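Alternansucrase (Leuconostoc mesenteroides, PDB 6HVG) belongs to glycosyl hydrolase family 70, joining a TIM-barrel-type domain with a bound calcium ion to repeats of the choline-binding and cell-wall-binding kind. Local coordinates at residues D1093-G1097 with G1098-L1102; P1233-A1236 with S1237-I1240. One frame throughout, in Å; residues are numbered along the deposited sequence.

Both contacts are short local turns within the family 70 region, contact 1 coming first along the chain. The centres of contact 1 and contact 2 lie 31 Å apart and the nearest atoms of contact 1 and contact 2 about 17 Å, without touching. Contact 1 belongs to the long connection from barrel strand 1081-1083 to helix 1135-1147. Contact 2 sits in the loop between helix 1220-1224 and strand 1248-1252. That strand pairs with strand 580-582, which carries the calcium ligand Asp-581, while Phe-1101 of contact 1 reaches Leu-578 just ahead of it. The two turns thus belong to separate connections, one beside the barrel and the calcium region, the other against helices 587-601, 1212-1218 and 1220-1224, further from the chain's centre.

Contact 1. Residues D1093-G1097 with G1098-L1102; sequences DTNYG and GMSFL
Asn-1095 reaches across a turn to the backbone of Gly-1098, three residues further on. Its CB points toward the chain that follows, and with CG anti to the backbone N (chi1 176°) the amide is carried over the inside of the bend. CG comes to 3.7 Å from Gly-1098 O. OD1 stands 3.4 Å from Gly-1098 O as well, but both are acceptors and no bond forms between them. The amide nitrogen does the bonding: Asn-1095 ND2 donates to Gly-1098 O over 3.2 Å, with an N-H...O angle of 155°. The carbonyl oxygen lies close to the plane of the amide, whereas ND2 approaches from above the plane of the carbonyl, 55° out of it, so this bond does not fall on a lone pair. Past that oxygen, Asn-1095 ND2 brushes Ser-1100 CB at 3.9 Å.

This is the irregular loop between strand 1089-1090 and helix 1102-1105, part of a beta-to-alpha connection of the TIM-type barrel that starts from strand 1081-1083. The bend passes through consecutive glycines, and the positive phi of Gly-1098 is a backbone shape that glycine takes up readily.

After the bend, the CB of Met-1099 points away from residues 1093-1097, its side chain touches Gln-774, and its carbonyl accepts a hydrogen bond from Gln-531. Phe-1101 takes the N-cap position of helix 1102-1105, its ring touching Leu-578 and Tyr-1162. Asp-1093 and Ser-1100, from the two limbs of the turn, both rest against Phe-1105 of that short helix.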
# COMPACT_ATOMS: atom_id res chain seq x y z
N ASP A 1093 9.36 -2.39 -17.87
CA ASP A 1093 8.54 -1.18 -18.03
C ASP A 1093 7.18 -1.45 -18.67
O ASP A 1093 6.37 -0.54 -18.75
CB ASP A 1093 9.31 -0.15 -18.87
CG ASP A 1093 10.48 0.46 -18.11
OD1 ASP A 1093 10.45 0.44 -16.87
OD2 ASP A 1093 11.40 0.99 -18.75
N THR A 1094 6.93 -2.70 -19.08
CA THR A 1094 5.67 -3.06 -19.73
C THR A 1094 4.49 -2.85 -18.79
O THR A 1094 4.52 -3.29 -17.65
CB THR A 1094 5.69 -4.52 -20.22
OG1 THR A 1094 6.83 -4.72 -21.06
CG2 THR A 1094 4.41 -4.86 -21.01
N ASN A 1095 3.46 -2.18 -19.28
CA ASN A 1095 2.35 -1.74 -18.44
C ASN A 1095 1.10 -1.49 -19.28
O ASN A 1095 0.98 -0.47 -19.96
CB ASN A 1095 2.76 -0.45 -17.72
CG ASN A 1095 1.65 0.15 -16.88
OD1 ASN A 1095 0.99 1.11 -17.29
ND2 ASN A 1095 1.45 -0.41 -15.70
N TYR A 1096 0.20 -2.47 -19.24
CA TYR A 1096 -1.01 -2.46 -20.07
C TYR A 1096 -2.13 -1.55 -19.54
O TYR A 1096 -2.96 -1.03 -20.28
CB TYR A 1096 -1.48 -3.90 -20.31
CG TYR A 1096 -0.46 -4.65 -21.13
CD1 TYR A 1096 -0.07 -4.21 -22.41
CD2 TYR A 1096 0.17 -5.78 -20.63
CE1 TYR A 1096 0.88 -4.88 -23.16
CE2 TYR A 1096 1.13 -6.46 -21.37
CZ TYR A 1096 1.48 -6.01 -22.63
OH TYR A 1096 2.42 -6.70 -23.37
N GLY A 1097 -2.13 -1.35 -18.24
CA GLY A 1097 -2.96 -0.34 -17.62
C GLY A 1097 -2.60 -0.32 -16.15
O GLY A 1097 -1.86 -1.21 -15.65
N GLY A 1098 -3.10 0.68 -15.44
CA GLY A 1098 -2.96 0.71 -13.99
C GLY A 1098 -1.59 1.12 -13.53
O GLY A 1098 -0.73 1.49 -14.34
N MET A 1099 -1.39 1.05 -12.22
CA MET A 1099 -0.13 1.46 -11.62
C MET A 1099 0.93 0.37 -11.81
O MET A 1099 0.68 -0.80 -11.54
CB MET A 1099 -0.31 1.75 -10.15
CG MET A 1099 -1.33 2.84 -9.87
SD MET A 1099 -1.39 3.28 -8.13
CE MET A 1099 0.18 4.12 -7.94
N SER A 1100 2.10 0.76 -12.30
CA SER A 1100 3.26 -0.10 -12.33
C SER A 1100 3.77 -0.22 -10.90
O SER A 1100 3.62 0.72 -10.09
CB SER A 1100 4.32 0.52 -13.24
OG SER A 1100 5.35 -0.42 -13.52
N PHE A 1101 4.37 -1.37 -10.56
CA PHE A 1101 4.96 -1.55 -9.22
C PHE A 1101 6.50 -1.56 -9.29
O PHE A 1101 7.05 -1.89 -10.32
CB PHE A 1101 4.43 -2.83 -8.61
CG PHE A 1101 4.71 -2.97 -7.15
CD1 PHE A 1101 4.21 -2.06 -6.25
CD2 PHE A 1101 5.46 -4.05 -6.68
CE1 PHE A 1101 4.48 -2.21 -4.89
CE2 PHE A 1101 5.74 -4.21 -5.35
CZ PHE A 1101 5.25 -3.28 -4.45
N LEU A 1102 7.17 -1.22 -8.19
CA LEU A 1102 8.64 -1.13 -8.19
C LEU A 1102 9.37 -2.45 -8.50
O LEU A 1102 10.44 -2.44 -9.11
CB LEU A 1102 9.17 -0.47 -6.92
CG LEU A 1102 9.36 -1.19 -5.57
CD1 LEU A 1102 10.20 -0.30 -4.70
CD2 LEU A 1102 8.05 -1.45 -4.88

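Contact 2. Residues P1233-A1236 with S1237-I1240; sequences PIDA and STKI
Ser-1237 meets Asp-1235 twice, and both bonds end on the same carboxylate oxygen. Its backbone N donates to Asp-1235 OD1 at 2.8 Å, arriving on the anti side and 34° out of the carboxylate plane; closing from residue i to the N-H of i+2, this is an Asx turn. The hydroxyl uses a different lobe of the same oxygen: Ser-1237 OG donates to Asp-1235 OD1 at 2.6 Å on its syn lone pair. OG lies between the backbone N and the carbonyl carbon, which keeps it on the same edge of the residue as the N-H. Two donors on one oxygen limit how far the carboxylate can turn, and they may steady its negative charge.

Thr-1238 adds a weak bond, its OG1 donating to Ser-1237 OG over 3.5 Å. The chain then straightens, and Lys-1239 folds its side chain back over the turn. A bend at chi2 (94°) brings Lys-1239 NZ to 2.9 Å from Ala-1236 O, on a nearly linear approach to the carbonyl (C=O...N 172°). The same ammonium group forms a salt bridge with Asp-1213 and so ties the turn to helix 1212-1218.

Ile-1240 leaves the turn toward Glu-592 on helix 587-601, the helix that Ile-1234 and Asp-1235 also touch. Ala-1236 touches helices 1212-1218 and 1220-1224 through Leu-1212, Arg-1216 and Phe-1223, so the turn is wedged among three helices before the chain enters strand 1248-1252.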
# COMPACT_ATOMS: atom_id res chain seq x y z
N PRO A 1233 -8.06 -33.85 -5.14
CA PRO A 1233 -6.64 -33.93 -5.38
C PRO A 1233 -6.23 -32.97 -6.50
O PRO A 1233 -7.09 -32.50 -7.25
CB PRO A 1233 -6.45 -35.38 -5.80
CG PRO A 1233 -7.73 -35.79 -6.42
CD PRO A 1233 -8.80 -34.86 -5.91
N ILE A 1234 -4.95 -32.71 -6.64
CA ILE A 1234 -4.46 -31.93 -7.77
C ILE A 1234 -4.77 -32.67 -9.07
O ILE A 1234 -4.88 -33.91 -9.10
CB ILE A 1234 -2.95 -31.61 -7.69
CG1 ILE A 1234 -2.10 -32.88 -7.73
CG2 ILE A 1234 -2.63 -30.82 -6.42
CD1 ILE A 1234 -0.63 -32.60 -7.94
N ASP A 1235 -4.92 -31.89 -10.13
CA ASP A 1235 -5.39 -32.41 -11.40
C ASP A 1235 -4.35 -32.12 -12.48
O ASP A 1235 -4.26 -31.02 -12.98
CB ASP A 1235 -6.75 -31.78 -11.73
CG ASP A 1235 -7.36 -32.31 -13.02
OD1 ASP A 1235 -6.76 -33.21 -13.66
OD2 ASP A 1235 -8.44 -31.80 -13.39
N ALA A 1236 -3.56 -33.14 -12.81
CA ALA A 1236 -2.62 -33.06 -13.93
C ALA A 1236 -3.23 -33.51 -15.27
O ALA A 1236 -2.52 -33.61 -16.27
CB ALA A 1236 -1.37 -33.89 -13.61
N SER A 1237 -4.54 -33.77 -15.30
CA SER A 1237 -5.21 -34.20 -16.54
C SER A 1237 -5.29 -33.05 -17.57
O SER A 1237 -5.52 -33.28 -18.75
CB SER A 1237 -6.60 -34.76 -16.24
OG SER A 1237 -7.54 -33.71 -16.06
N THR A 1238 -5.09 -31.82 -17.10
CA THR A 1238 -5.06 -30.63 -17.96
C THR A 1238 -3.75 -29.87 -17.70
O THR A 1238 -3.37 -29.62 -16.56
CB THR A 1238 -6.27 -29.74 -17.63
OG1 THR A 1238 -7.45 -30.57 -17.58
CG2 THR A 1238 -6.45 -28.66 -18.66
N LYS A 1239 -3.05 -29.52 -18.77
CA LYS A 1239 -1.76 -28.83 -18.66
C LYS A 1239 -1.92 -27.35 -19.02
O LYS A 1239 -2.70 -27.02 -19.89
CB LYS A 1239 -0.72 -29.47 -19.60
CG LYS A 1239 0.01 -30.66 -19.03
CD LYS A 1239 -0.63 -31.97 -19.42
CE LYS A 1239 0.08 -33.14 -18.76
NZ LYS A 1239 -0.87 -34.27 -18.57
N ILE A 1240 -1.16 -26.47 -18.34
CA ILE A 1240 -1.21 -25.03 -18.60
C ILE A 1240 0.03 -24.59 -19.37
O ILE A 1240 1.06 -24.28 -18.76
CB ILE A 1240 -1.32 -24.21 -17.28
CG1 ILE A 1240 -2.54 -24.66 -16.47
CG2 ILE A 1240 -1.44 -22.72 -17.57
CD1 ILE A 1240 -2.65 -24.02 -15.09